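Local coordinates for protein acetylxylan esterase / glucomannan deacetylase (Cellvibrio japonicus, PDB 2WAA) that removes acetyl groups from plant cell wall polysaccharides, deacetylating xylan and glucomannan with equal efficiency as a family 2 carbohydrate esterase, at residues A81-V86 against T113-T118; F301-S306 against T330-Q335; H307-N312 against K319-A324. One frame throughout, in Å; residues are numbered along the deposited sequence. Where two conformers were deposited one is given.

Contact 1: residues A81-V86 against T113-T118; sequences AQQQTV and TLKQLT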
ATOM      1  N   ALA A  81      10.285  -2.080  19.187  1.00 12.47           N
ATOM      2  CA  ALA A  81       9.258  -1.265  19.784  1.00 12.53           C
ATOM      3  C   ALA A  81       9.832  -0.026  20.508  1.00 14.17           C
ATOM      4  O   ALA A  81       9.140   0.955  20.704  1.00 16.32           O
ATOM      5  CB  ALA A  81       8.406  -2.131  20.755  1.00 13.32           C
ATOM      6  N   GLN A  82      11.103  -0.050  20.883  1.00 14.61           N
ATOM      7  CA  GLN A  82      11.707   1.126  21.528  1.00 15.25           C
ATOM      8  C   GLN A  82      12.268   2.035  20.426  1.00 13.66           C
ATOM      9  O   GLN A  82      12.711   1.536  19.409  1.00 12.30           O
ATOM     10  CB  GLN A  82      12.910   0.718  22.406  1.00 17.26           C
ATOM     11  CG  GLN A  82      12.724  -0.378  23.489  1.00 24.43           C
ATOM     12  CD  GLN A  82      14.079  -0.985  23.912  1.00 32.79           C
ATOM     13  OE1 GLN A  82      15.036  -0.256  24.218  1.00 36.31           O
ATOM     14  NE2 GLN A  82      14.174  -2.319  23.889  1.00 35.56           N
ATOM     15  N   GLN A  83      12.307   3.343  20.659  1.00 11.89           N
ATOM     16  CA  GLN A  83      12.970   4.246  19.735  1.00 10.47           C
ATOM     17  C   GLN A  83      14.412   3.787  19.521  1.00 10.49           C
ATOM     18  O   GLN A  83      15.110   3.417  20.479  1.00 10.61           O
ATOM     19  CB  GLN A  83      12.960   5.678  20.294  1.00 11.62           C
ATOM     20  CG  GLN A  83      13.396   6.708  19.253  1.00  9.41           C
ATOM     21  CD  GLN A  83      13.382   8.124  19.814  1.00 10.69           C
ATOM     22  OE1 GLN A  83      12.502   8.471  20.592  1.00 11.40           O
ATOM     23  NE2 GLN A  83      14.363   8.956  19.410  1.00  8.93           N
ATOM     24  N   GLN A  84      14.873   3.828  18.274  1.00  9.18           N
ATOM     25  CA  GLN A  84      16.245   3.424  17.927  1.00 10.25           C
ATOM     26  C   GLN A  84      16.765   4.335  16.819  1.00 10.24           C
ATOM     27  O   GLN A  84      16.020   4.752  15.931  1.00 10.01           O
ATOM     28  CB  GLN A  84      16.223   1.954  17.424  1.00 10.23           C
ATOM     29  CG  GLN A  84      15.470   1.777  16.068  1.00 14.74           C
ATOM     30  CD  GLN A  84      14.413   0.639  16.104  1.00 18.37           C
ATOM     31  OE1 GLN A  84      14.707  -0.532  15.760  1.00 16.46           O
ATOM     32  NE2 GLN A  84      13.174   0.989  16.541  1.00 11.55           N
ATOM     33  N   THR A  85      18.048   4.671  16.892  1.00 10.62           N
ATOM     34  CA  THR A  85      18.704   5.345  15.800  1.00  9.63           C
ATOM     35  C   THR A  85      18.997   4.326  14.695  1.00 11.06           C
ATOM     36  O   THR A  85      19.725   3.349  14.922  1.00 11.62           O
ATOM     37  CB  THR A  85      20.041   5.915  16.254  1.00  9.28           C
ATOM     38  OG1 THR A  85      19.817   6.749  17.395  1.00  8.77           O
ATOM     39  CG2 THR A  85      20.681   6.722  15.093  1.00 11.04           C
ATOM     40  N   VAL A  86      18.438   4.562  13.521  1.00 10.59           N
ATOM     41  CA  VAL A  86      18.647   3.702  12.362  1.00 11.84           C
ATOM     42  C   VAL A  86      19.593   4.395  11.400  1.00 11.32           C
ATOM     43  O   VAL A  86      19.303   5.471  10.910  1.00 11.03           O
ATOM     44  CB  VAL A  86      17.303   3.409  11.635  1.00 12.07           C
ATOM     45  CG1 VAL A  86      17.510   2.509  10.378  1.00 12.77           C
ATOM     46  CG2 VAL A  86      16.299   2.757  12.606  1.00 13.55           C
ATOM     47  N   THR A 113       6.760   4.697  13.361  1.00  8.45           N
ATOM     48  CA  THR A 113       6.871   6.147  13.476  1.00  8.45           C
ATOM     49  C   THR A 113       8.301   6.537  13.074  1.00  9.93           C
ATOM     50  O   THR A 113       9.269   5.916  13.523  1.00  9.90           O
ATOM     51  CB  THR A 113       6.614   6.576  14.940  1.00  8.36           C
ATOM     52  OG1 THR A 113       5.256   6.262  15.274  1.00 10.01           O
ATOM     53  CG2 THR A 113       6.923   8.115  15.149  1.00 10.97           C
ATOM     54  N   LEU A 114       8.412   7.543  12.213  1.00  9.65           N
ATOM     55  CA  LEU A 114       9.693   8.151  11.919  1.00  9.78           C
ATOM     56  C   LEU A 114       9.619   9.476  12.639  1.00  8.40           C
ATOM     57  O   LEU A 114       8.687  10.256  12.398  1.00  8.25           O
ATOM     58  CB  LEU A 114       9.830   8.400  10.414  1.00  9.29           C
ATOM     59  CG  LEU A 114      11.026   9.296  10.084  1.00 13.73           C
ATOM     60  CD1 LEU A 114      12.314   8.642  10.531  1.00 13.31           C
ATOM     61  CD2 LEU A 114      11.029   9.588   8.554  1.00 17.12           C
ATOM     62  N   LYS A 115      10.566   9.751  13.537  1.00  8.74           N
ATOM     63  CA  LYS A 115      10.499  11.024  14.309  1.00  9.03           C
ATOM     64  C   LYS A 115      11.303  12.166  13.682  1.00  8.31           C
ATOM     65  O   LYS A 115      10.822  13.301  13.565  1.00  8.18           O
ATOM     66  CB  LYS A 115      10.998  10.811  15.747  1.00  9.00           C
ATOM     67  CG  LYS A 115      10.137   9.801  16.469  1.00 12.62           C
ATOM     68  CD  LYS A 115      10.452   9.766  17.977  1.00 16.00           C
ATOM     69  CE  LYS A 115       9.442   8.871  18.720  1.00 18.49           C
ATOM     70  NZ  LYS A 115       9.770   8.776  20.183  1.00 19.91           N
ATOM     71  N   GLN A 116      12.539  11.858  13.299  1.00  7.98           N
ATOM     72  CA  GLN A 116      13.427  12.938  12.784  1.00  9.02           C
ATOM     73  C   GLN A 116      14.617  12.288  12.102  1.00  7.31           C
ATOM     74  O   GLN A 116      14.853  11.091  12.290  1.00  8.44           O
ATOM     75  CB  GLN A 116      13.841  13.927  13.920  1.00 10.54           C
ATOM     76  CG  GLN A 116      14.300  13.262  15.141  1.00 11.28           C
ATOM     77  CD  GLN A 116      14.569  14.215  16.379  1.00 10.39           C
ATOM     78  OE1 GLN A 116      15.149  13.754  17.348  1.00 10.28           O
ATOM     79  NE2 GLN A 116      14.134  15.470  16.342  1.00 11.25           N
ATOM     80  N   LEU A 117      15.304  13.044  11.246  1.00  8.09           N
ATOM     81  CA  LEU A 117      16.488  12.566  10.516  0.50  6.95           C
ATOM     82  C   LEU A 117      17.631  13.507  10.846  1.00  7.70           C
ATOM     83  O   LEU A 117      17.412  14.742  10.881  1.00  8.12           O
ATOM     84  CB  LEU A 117      16.249  12.675   9.003  0.50  6.87           C
ATOM     85  CG  LEU A 117      15.175  11.871   8.279  0.50  6.76           C
ATOM     86  CD1 LEU A 117      15.204  12.174   6.756  0.50  3.07           C
ATOM     87  CD2 LEU A 117      15.394  10.364   8.557  0.50  6.93           C
ATOM     88  N   THR A 118      18.831  12.951  11.023  1.00  8.16           N
ATOM     89  CA  THR A 118      20.024  13.763  11.257  1.00  7.72           C
ATOM     90  C   THR A 118      21.039  13.496  10.117  1.00  7.33           C
ATOM     91  O   THR A 118      21.486  12.366   9.929  1.00  8.22           O
ATOM     92  CB  THR A 118      20.684  13.444  12.585  1.00  8.05           C
ATOM     93  OG1 THR A 118      19.814  13.818  13.668  1.00  9.66           O
ATOM     94  CG2 THR A 118      22.048  14.240  12.702  1.00  8.97           C
TER
HETATM   95  O   HOH W   1      13.240  11.985  18.521  1.00 19.34           O
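Lys-115 reaches across to Gln-83 on the surface of the N-terminal beta-sandwich domain, where strands 84-91 and 112-119 both pair antiparallel with strand 51-58 between them. Gln-83 sits in the turn leading into strand 84-91. The two segments share no backbone bond; their nearest CA atoms, of Gln-83 and Thr-113, stay 8.9 Å apart. Lys-115 spans the gap. Its CB points toward the other segment, and CG stands anti to the carbonyl carbon (chi1 -61°). From there the chain runs fully extended. Lys-115 CD is the first atom to meet the partner, 3.6 Å from Gln-83 OE1. Lys-115 CE is likewise 3.6 Å from Gln-83 OE1. At the tip, Lys-115 NZ donates a hydrogen bond to Gln-83 OE1 at 2.8 Å. It comes from above the carbonyl plane, 44° out of it, so the bond misses the lone-pair direction.

The amide of Gln-83 has a further partner on strand 51-58, because NE2 bonds to Glu-55. This probably helps to fix the rotation of the amide and to turn OE1 to the lysine. A water makes a second, weak bridge: it accepts from Gln-83 NE2 at 3.4 Å and donates to Gln-116 OE1 at 2.9 Å.

Contact 2: residues F301-S306 against T330-Q335; sequences FYASSS and TPQLRQ
Two hydrogen bonds join the side-chain amide of Gln-332 to the backbone of Ser-304. Gln-332 OE1 accepts from Ser-304 N at 2.9 Å. The donor lies in the carbonyl plane of the glutamine, on a lone pair, although the N-H is somewhat bent (145°). Gln-332 NE2 donates to Ser-304 O, also at 2.9 Å, and this bond is nearly straight (171°). The acceptor lies close to the amide plane of the glutamine, and the N-H meets a lone pair of the backbone oxygen. One residue's N and O are thus read by one flat amide, which is held against rotation at both ends. NE2 has another acceptor in Glu-328 O, one turn back along the helix.

Topologically, the contact fastens helix 319-337 to the chain leaving strand 300-302, an outermost strand of the parallel sheet in the SGNH (GDSL-like) hydrolase domain. Gln-332 gets across because CG stands anti to its carbonyl carbon (chi1 -62°) and the chain continues extended.

Ala-303 and Ser-304 OG also lie close to the amide oxygen. Ala-303 CA lies 3.3 Å from Gln-332 OE1, and the methyl CB of Ala-303 lies 3.6 Å from the same oxygen. Ala-303 CB points toward the helix and also packs on Val-269 of the adjacent strand. Ser-304 OG is 3.5 Å from Gln-332 OE1 and makes no hydrogen bond to it.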
ATOM      1  N   PHE A 301     -15.144   0.882 -14.365  1.00  9.58           N
ATOM      2  CA  PHE A 301     -14.786  -0.133 -15.376  1.00  9.58           C
ATOM      3  C   PHE A 301     -14.374  -1.418 -14.689  1.00  9.51           C
ATOM      4  O   PHE A 301     -14.302  -1.489 -13.480  1.00  9.65           O
ATOM      5  CB  PHE A 301     -13.636   0.397 -16.261  1.00  9.07           C
ATOM      6  CG  PHE A 301     -14.040   1.625 -17.031  1.00 12.92           C
ATOM      7  CD1 PHE A 301     -14.757   1.490 -18.195  1.00 16.73           C
ATOM      8  CD2 PHE A 301     -13.869   2.888 -16.496  1.00 13.38           C
ATOM      9  CE1 PHE A 301     -15.237   2.627 -18.886  1.00 18.72           C
ATOM     10  CE2 PHE A 301     -14.300   4.005 -17.168  1.00 15.51           C
ATOM     11  CZ  PHE A 301     -15.003   3.881 -18.366  1.00 16.73           C
ATOM     12  N   TYR A 302     -14.109  -2.432 -15.511  1.00 11.05           N
ATOM     13  CA  TYR A 302     -13.733  -3.762 -15.068  1.00 11.66           C
ATOM     14  C   TYR A 302     -12.403  -4.161 -15.709  1.00 11.88           C
ATOM     15  O   TYR A 302     -12.183  -3.867 -16.881  1.00 12.77           O
ATOM     16  CB  TYR A 302     -14.808  -4.769 -15.520  1.00 10.70           C
ATOM     17  CG  TYR A 302     -14.415  -6.227 -15.215  1.00 12.91           C
ATOM     18  CD1 TYR A 302     -14.272  -6.651 -13.906  1.00 16.11           C
ATOM     19  CD2 TYR A 302     -14.165  -7.148 -16.232  1.00 13.89           C
ATOM     20  CE1 TYR A 302     -13.896  -7.931 -13.606  1.00 16.37           C
ATOM     21  CE2 TYR A 302     -13.771  -8.464 -15.921  1.00 13.67           C
ATOM     22  CZ  TYR A 302     -13.656  -8.826 -14.601  1.00 15.77           C
ATOM     23  OH  TYR A 302     -13.282 -10.101 -14.202  1.00 17.71           O
ATOM     24  N   ALA A 303     -11.530  -4.851 -14.975  1.00 10.83           N
ATOM     25  CA  ALA A 303     -10.351  -5.468 -15.561  1.00 12.17           C
ATOM     26  C   ALA A 303     -10.369  -6.962 -15.225  1.00 12.97           C
ATOM     27  O   ALA A 303     -10.607  -7.315 -14.076  1.00 13.04           O
ATOM     28  CB  ALA A 303      -9.074  -4.843 -15.002  1.00 11.60           C
ATOM     29  N   SER A 304     -10.124  -7.819 -16.202  1.00 13.17           N
ATOM     30  CA  SER A 304     -10.151  -9.247 -15.925  1.00 14.83           C
ATOM     31  C   SER A 304      -8.789  -9.697 -15.414  1.00 16.05           C
ATOM     32  O   SER A 304      -7.745  -9.078 -15.668  1.00 14.97           O
ATOM     33  CB  SER A 304     -10.520 -10.045 -17.203  1.00 13.97           C
ATOM     34  OG  SER A 304      -9.627  -9.750 -18.269  1.00 14.87           O
ATOM     35  N   SER A 305      -8.763 -10.841 -14.760  1.00 17.02           N
ATOM     36  CA  SER A 305      -7.456 -11.321 -14.351  1.00 17.81           C
ATOM     37  C   SER A 305      -7.429 -12.812 -14.243  1.00 15.67           C
ATOM     38  O   SER A 305      -8.490 -13.454 -14.250  1.00 13.73           O
ATOM     39  CB  SER A 305      -7.160 -10.767 -13.005  1.00 17.45           C
ATOM     40  OG  SER A 305      -8.230 -11.134 -12.187  1.00 19.82           O
ATOM     41  N   SER A 306      -6.215 -13.338 -14.146  1.00 14.40           N
ATOM     42  CA  SER A 306      -6.010 -14.755 -14.038  1.00 13.53           C
ATOM     43  C   SER A 306      -6.031 -15.104 -12.574  1.00 12.88           C
ATOM     44  O   SER A 306      -5.636 -14.306 -11.739  1.00 12.50           O
ATOM     45  CB  SER A 306      -4.619 -15.145 -14.582  1.00 15.01           C
ATOM     46  OG  SER A 306      -4.621 -15.018 -15.992  1.00 21.50           O
ATOM     47  N   THR A 330      -1.748  -4.089 -16.210  1.00  9.99           N
ATOM     48  CA  THR A 330      -1.198  -2.809 -16.692  1.00  9.65           C
ATOM     49  C   THR A 330      -1.755  -2.446 -18.074  1.00  9.93           C
ATOM     50  O   THR A 330      -2.281  -1.349 -18.243  1.00  9.72           O
ATOM     51  CB  THR A 330       0.362  -2.804 -16.633  1.00  8.86           C
ATOM     52  OG1 THR A 330       0.775  -2.883 -15.240  1.00 11.35           O
ATOM     53  CG2 THR A 330       0.913  -1.499 -17.257  1.00  9.90           C
ATOM     54  N   PRO A 331      -1.729  -3.391 -19.039  1.00 10.59           N
ATOM     55  CA  PRO A 331      -2.271  -3.059 -20.378  1.00 10.94           C
ATOM     56  C   PRO A 331      -3.751  -2.653 -20.400  1.00 11.24           C
ATOM     57  O   PRO A 331      -4.140  -1.781 -21.184  1.00 10.51           O
ATOM     58  CB  PRO A 331      -2.083  -4.366 -21.188  1.00 12.79           C
ATOM     59  CG  PRO A 331      -1.073  -5.171 -20.446  1.00 12.11           C
ATOM     60  CD  PRO A 331      -1.143  -4.740 -18.979  1.00 10.33           C
ATOM     61  N   GLN A 332      -4.560  -3.280 -19.542  1.00 10.67           N
ATOM     62  CA  GLN A 332      -5.951  -2.946 -19.442  1.00 10.18           C
ATOM     63  C   GLN A 332      -6.119  -1.544 -18.846  1.00 10.52           C
ATOM     64  O   GLN A 332      -6.950  -0.769 -19.336  1.00 10.10           O
ATOM     65  CB  GLN A 332      -6.693  -3.977 -18.598  1.00 11.05           C
ATOM     66  CG  GLN A 332      -6.655  -5.394 -19.198  1.00 10.93           C
ATOM     67  CD  GLN A 332      -7.424  -6.383 -18.305  1.00 13.39           C
ATOM     68  OE1 GLN A 332      -8.664  -6.367 -18.260  1.00 13.06           O
ATOM     69  NE2 GLN A 332      -6.688  -7.229 -17.584  1.00 11.33           N
ATOM     70  N   LEU A 333      -5.346  -1.228 -17.786  1.00  9.70           N
ATOM     71  CA  LEU A 333      -5.345   0.106 -17.215  1.00  9.95           C
ATOM     72  C   LEU A 333      -4.908   1.167 -18.244  1.00  9.80           C
ATOM     73  O   LEU A 333      -5.463   2.297 -18.270  1.00 10.17           O
ATOM     74  CB  LEU A 333      -4.444   0.151 -15.993  1.00  8.70           C
ATOM     75  CG  LEU A 333      -4.910  -0.774 -14.881  1.00  8.01           C
ATOM     76  CD1 LEU A 333      -4.033  -0.586 -13.606  1.00  7.27           C
ATOM     77  CD2 LEU A 333      -6.398  -0.511 -14.499  1.00  8.09           C
ATOM     78  N   ARG A 334      -3.937   0.837 -19.075  1.00 10.78           N
ATOM     79  CA  ARG A 334      -3.569   1.839 -20.110  1.00 12.59           C
ATOM     80  C   ARG A 334      -4.777   2.205 -20.991  1.00 13.84           C
ATOM     81  O   ARG A 334      -4.964   3.388 -21.364  1.00 14.18           O
ATOM     82  CB  ARG A 334      -2.423   1.355 -21.008  1.00 12.94           C
ATOM     83  CG  ARG A 334      -1.119   1.086 -20.249  1.00 14.19           C
ATOM     84  CD  ARG A 334       0.080   1.050 -21.198  1.00 16.29           C
ATOM     85  NE  ARG A 334       1.332   0.766 -20.474  1.00 17.86           N
ATOM     86  CZ  ARG A 334       2.098   1.687 -19.892  1.00 18.69           C
ATOM     87  NH1 ARG A 334       1.744   2.974 -19.939  1.00 19.28           N
ATOM     88  NH2 ARG A 334       3.213   1.316 -19.261  1.00 20.59           N
ATOM     89  N   GLN A 335      -5.579   1.203 -21.375  1.00 14.17           N
ATOM     90  CA  GLN A 335      -6.702   1.435 -22.282  0.50 14.16           C
ATOM     91  C   GLN A 335      -7.775   2.216 -21.552  1.00 14.16           C
ATOM     92  O   GLN A 335      -8.423   3.087 -22.133  1.00 14.58           O
ATOM     93  CB  GLN A 335      -7.295   0.095 -22.791  0.50 14.18           C
ATOM     94  CG  GLN A 335      -6.490  -0.603 -23.879  0.50 16.12           C
ATOM     95  CD  GLN A 335      -6.883  -2.076 -24.085  0.50 16.07           C
ATOM     96  OE1 GLN A 335      -7.077  -2.802 -23.122  0.50 16.64           O
ATOM     97  NE2 GLN A 335      -6.965  -2.517 -25.339  0.50 14.55           N
TER

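Contact 3: residues H307-N312 against K319-A324; sequences HHPGDN and KDQHAA
Gln-321 OE1 is gripped by two backbone N-H groups, one from Gly-310 and one from Thr-318. The bond from Gly-310 N measures 2.9 Å to Gln-321 OE1 but is bent (133°), and its donor is tilted from the carbonyl plane. Gln-321 NE2 donates to Gly-310 O at 3.1 Å. Gln-321 CG stands anti to its carbonyl carbon (chi1 -72°) and the chain beyond is extended, which carries the amide to both the N and the O of one glycine.

Nonpolar atoms of Gln-321 rest on the loop. Gln-321 CG lies 3.7 Å from His-308 ND1, and Gln-321 CB lies 3.8 Å from His-308 CB. The glutamine and the histidine run alongside each other, pointing opposite ways, ring and amide planes 32° apart. The imidazole of His-308 turns one face to Gln-321 O, which stands over the ring centre. Ala-324 CB approaches this ring obliquely, 3.8 Å from His-308 CE1. Pro-309 lies roughly perpendicular to the glutamine chain, its CD 3.7 Å from Gln-321 NE2.

Gly-310 lies about 6 Å from the side chains of Asp-314 and His-316, the inferred charge-relay residues. The contact ties the first turns of helix 319-337 to the loop from strand 300-302.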
ATOM      1  N   HIS A 307      -6.371 -16.339 -12.286  1.00 10.17           N
ATOM      2  CA  HIS A 307      -6.091 -16.889 -10.958  1.00 10.24           C
ATOM      3  C   HIS A 307      -4.617 -17.241 -10.838  1.00 10.94           C
ATOM      4  O   HIS A 307      -4.030 -17.807 -11.765  1.00 10.19           O
ATOM      5  CB  HIS A 307      -6.941 -18.159 -10.780  1.00  9.26           C
ATOM      6  CG  HIS A 307      -6.503 -19.033  -9.642  1.00  8.74           C
ATOM      7  ND1 HIS A 307      -6.708 -18.697  -8.327  1.00 10.65           N
ATOM      8  CD2 HIS A 307      -5.969 -20.286  -9.632  1.00 10.97           C
ATOM      9  CE1 HIS A 307      -6.278 -19.680  -7.544  1.00  9.48           C
ATOM     10  NE2 HIS A 307      -5.821 -20.651  -8.310  1.00 11.28           N
ATOM     11  N   HIS A 308      -3.995 -16.900  -9.703  1.00 11.06           N
ATOM     12  CA  HIS A 308      -2.644 -17.375  -9.400  1.00 10.79           C
ATOM     13  C   HIS A 308      -2.691 -18.198  -8.147  1.00 11.18           C
ATOM     14  O   HIS A 308      -3.262 -17.778  -7.158  1.00 11.10           O
ATOM     15  CB  HIS A 308      -1.689 -16.192  -9.254  1.00 10.77           C
ATOM     16  CG  HIS A 308      -1.570 -15.406 -10.515  1.00 12.90           C
ATOM     17  ND1 HIS A 308      -0.736 -15.792 -11.549  1.00 13.58           N
ATOM     18  CD2 HIS A 308      -2.240 -14.314 -10.952  1.00 13.22           C
ATOM     19  CE1 HIS A 308      -0.872 -14.946 -12.553  1.00 14.27           C
ATOM     20  NE2 HIS A 308      -1.778 -14.041 -12.222  1.00 13.24           N
ATOM     21  N   PRO A 309      -2.107 -19.403  -8.188  1.00 12.24           N
ATOM     22  CA  PRO A 309      -2.370 -20.345  -7.113  1.00 12.18           C
ATOM     23  C   PRO A 309      -1.418 -20.278  -5.929  1.00 11.96           C
ATOM     24  O   PRO A 309      -1.564 -21.076  -5.028  1.00 13.48           O
ATOM     25  CB  PRO A 309      -2.238 -21.709  -7.830  1.00 12.90           C
ATOM     26  CG  PRO A 309      -1.116 -21.456  -8.780  1.00 12.98           C
ATOM     27  CD  PRO A 309      -1.507 -20.074  -9.359  1.00 12.29           C
ATOM     28  N   GLY A 310      -0.438 -19.379  -5.908  1.00 12.30           N
ATOM     29  CA  GLY A 310       0.559 -19.438  -4.851  1.00 12.23           C
ATOM     30  C   GLY A 310       1.504 -20.614  -5.074  1.00 13.91           C
ATOM     31  O   GLY A 310       1.846 -20.925  -6.207  1.00 14.21           O
ATOM     32  N   ASP A 311       1.938 -21.259  -4.000  1.00 14.85           N
ATOM     33  CA  ASP A 311       2.791 -22.466  -4.146  1.00 16.82           C
ATOM     34  C   ASP A 311       2.528 -23.373  -2.967  1.00 18.74           C
ATOM     35  O   ASP A 311       1.605 -23.116  -2.184  1.00 18.38           O
ATOM     36  CB  ASP A 311       4.293 -22.147  -4.311  1.00 15.84           C
ATOM     37  CG  ASP A 311       4.932 -21.493  -3.077  1.00 17.90           C
ATOM     38  OD1 ASP A 311       4.344 -21.446  -1.971  1.00 18.60           O
ATOM     39  OD2 ASP A 311       6.078 -21.008  -3.234  1.00 20.72           O
ATOM     40  N   ASN A 312       3.320 -24.431  -2.832  1.00 20.68           N
ATOM     41  CA  ASN A 312       3.040 -25.397  -1.793  1.00 23.35           C
ATOM     42  C   ASN A 312       3.065 -24.794  -0.414  1.00 24.00           C
ATOM     43  O   ASN A 312       2.238 -25.163   0.412  1.00 25.48           O
ATOM     44  CB  ASN A 312       4.013 -26.576  -1.872  1.00 24.81           C
ATOM     45  CG  ASN A 312       3.717 -27.464  -3.047  1.00 29.61           C
ATOM     46  OD1 ASN A 312       2.571 -27.516  -3.517  1.00 34.31           O
ATOM     47  ND2 ASN A 312       4.746 -28.150  -3.562  1.00 35.41           N
ATOM     48  N   LYS A 319       5.930 -14.046  -5.482  1.00  9.44           N
ATOM     49  CA  LYS A 319       6.597 -12.907  -6.109  1.00  9.76           C
ATOM     50  C   LYS A 319       6.486 -12.982  -7.620  1.00  9.77           C
ATOM     51  O   LYS A 319       6.136 -11.980  -8.255  1.00 10.28           O
ATOM     52  CB  LYS A 319       8.074 -12.861  -5.688  1.00 10.23           C
ATOM     53  CG  LYS A 319       8.904 -11.725  -6.388  1.00 12.76           C
ATOM     54  CD  LYS A 319      10.342 -11.646  -5.814  1.00 15.16           C
ATOM     55  CE  LYS A 319      10.237 -11.250  -4.308  1.00 22.49           C
ATOM     56  NZ  LYS A 319      11.548 -11.166  -3.467  1.00 26.49           N
ATOM     57  N   ASP A 320       6.761 -14.127  -8.238  1.00  9.49           N
ATOM     58  CA  ASP A 320       6.637 -14.131  -9.709  1.00 10.86           C
ATOM     59  C   ASP A 320       5.179 -13.971 -10.195  1.00  9.86           C
ATOM     60  O   ASP A 320       4.925 -13.407 -11.250  1.00  9.43           O
ATOM     61  CB  ASP A 320       7.241 -15.400 -10.295  1.00 11.68           C
ATOM     62  CG  ASP A 320       8.750 -15.394 -10.195  1.00 18.87           C
ATOM     63  OD1 ASP A 320       9.350 -14.291 -10.065  1.00 22.74           O
ATOM     64  OD2 ASP A 320       9.335 -16.498 -10.246  1.00 24.95           O
ATOM     65  N   GLN A 321       4.233 -14.504  -9.425  1.00  9.23           N
ATOM     66  CA  GLN A 321       2.830 -14.300  -9.735  1.00  9.19           C
ATOM     67  C   GLN A 321       2.420 -12.815  -9.630  1.00  8.97           C
ATOM     68  O   GLN A 321       1.654 -12.313 -10.460  1.00  8.69           O
ATOM     69  CB  GLN A 321       1.966 -15.178  -8.856  1.00  8.54           C
ATOM     70  CG  GLN A 321       2.107 -16.664  -9.305  1.00  9.23           C
ATOM     71  CD  GLN A 321       1.666 -17.669  -8.283  1.00 10.64           C
ATOM     72  OE1 GLN A 321       1.116 -17.331  -7.219  1.00 10.52           O
ATOM     73  NE2 GLN A 321       1.920 -18.944  -8.588  1.00 12.25           N
ATOM     74  N   HIS A 322       2.891 -12.118  -8.603  1.00  7.70           N
ATOM     75  CA  HIS A 322       2.636 -10.663  -8.540  1.00  7.41           C
ATOM     76  C   HIS A 322       3.167  -9.942  -9.779  1.00  8.42           C
ATOM     77  O   HIS A 322       2.552  -9.027 -10.285  1.00  8.31           O
ATOM     78  CB  HIS A 322       3.266 -10.066  -7.285  1.00  7.03           C
ATOM     79  CG  HIS A 322       2.380 -10.141  -6.079  1.00  5.84           C
ATOM     80  ND1 HIS A 322       1.586  -9.090  -5.667  1.00  8.40           N
ATOM     81  CD2 HIS A 322       2.160 -11.155  -5.200  1.00  5.37           C
ATOM     82  CE1 HIS A 322       0.894  -9.452  -4.593  1.00  9.02           C
ATOM     83  NE2 HIS A 322       1.226 -10.706  -4.283  1.00  7.97           N
ATOM     84  N   ALA A 323       4.356 -10.332 -10.255  1.00  8.00           N
ATOM     85  CA  ALA A 323       4.890  -9.738 -11.482  1.00  9.28           C
ATOM     86  C   ALA A 323       3.962 -10.034 -12.661  1.00  9.35           C
ATOM     87  O   ALA A 323       3.660  -9.140 -13.463  1.00  9.12           O
ATOM     88  CB  ALA A 323       6.322 -10.284 -11.749  1.00  8.45           C
ATOM     89  N   ALA A 324       3.451 -11.269 -12.714  1.00 10.19           N
ATOM     90  CA  ALA A 324       2.507 -11.642 -13.786  1.00  9.83           C
ATOM     91  C   ALA A 324       1.235 -10.801 -13.683  1.00  9.06           C
ATOM     92  O   ALA A 324       0.679 -10.369 -14.705  1.00 10.20           O
ATOM     93  CB  ALA A 324       2.187 -13.128 -13.744  1.00  9.26           C
TER

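From the N terminus, the chain first builds the N-terminal beta domain. Contact 1 closes a loop there, joining the turn before strand 84-91 to strand 112-119 across strand 51-58. It is complete before the hydrolase domain begins its last strand and helix. Segment 301-306 then opens contact 2, and 307-312, directly after it, opens contact 3. Contact 3 closes first, at the start of helix 319-337; contact 2 closes further along the same helix, so it encloses contact 3. The two hold that helix at two levels, their centres about 18 Å apart. Contacts 1 and 2 lie on opposite sides of the chain's centre, about 40 Å apart between centres.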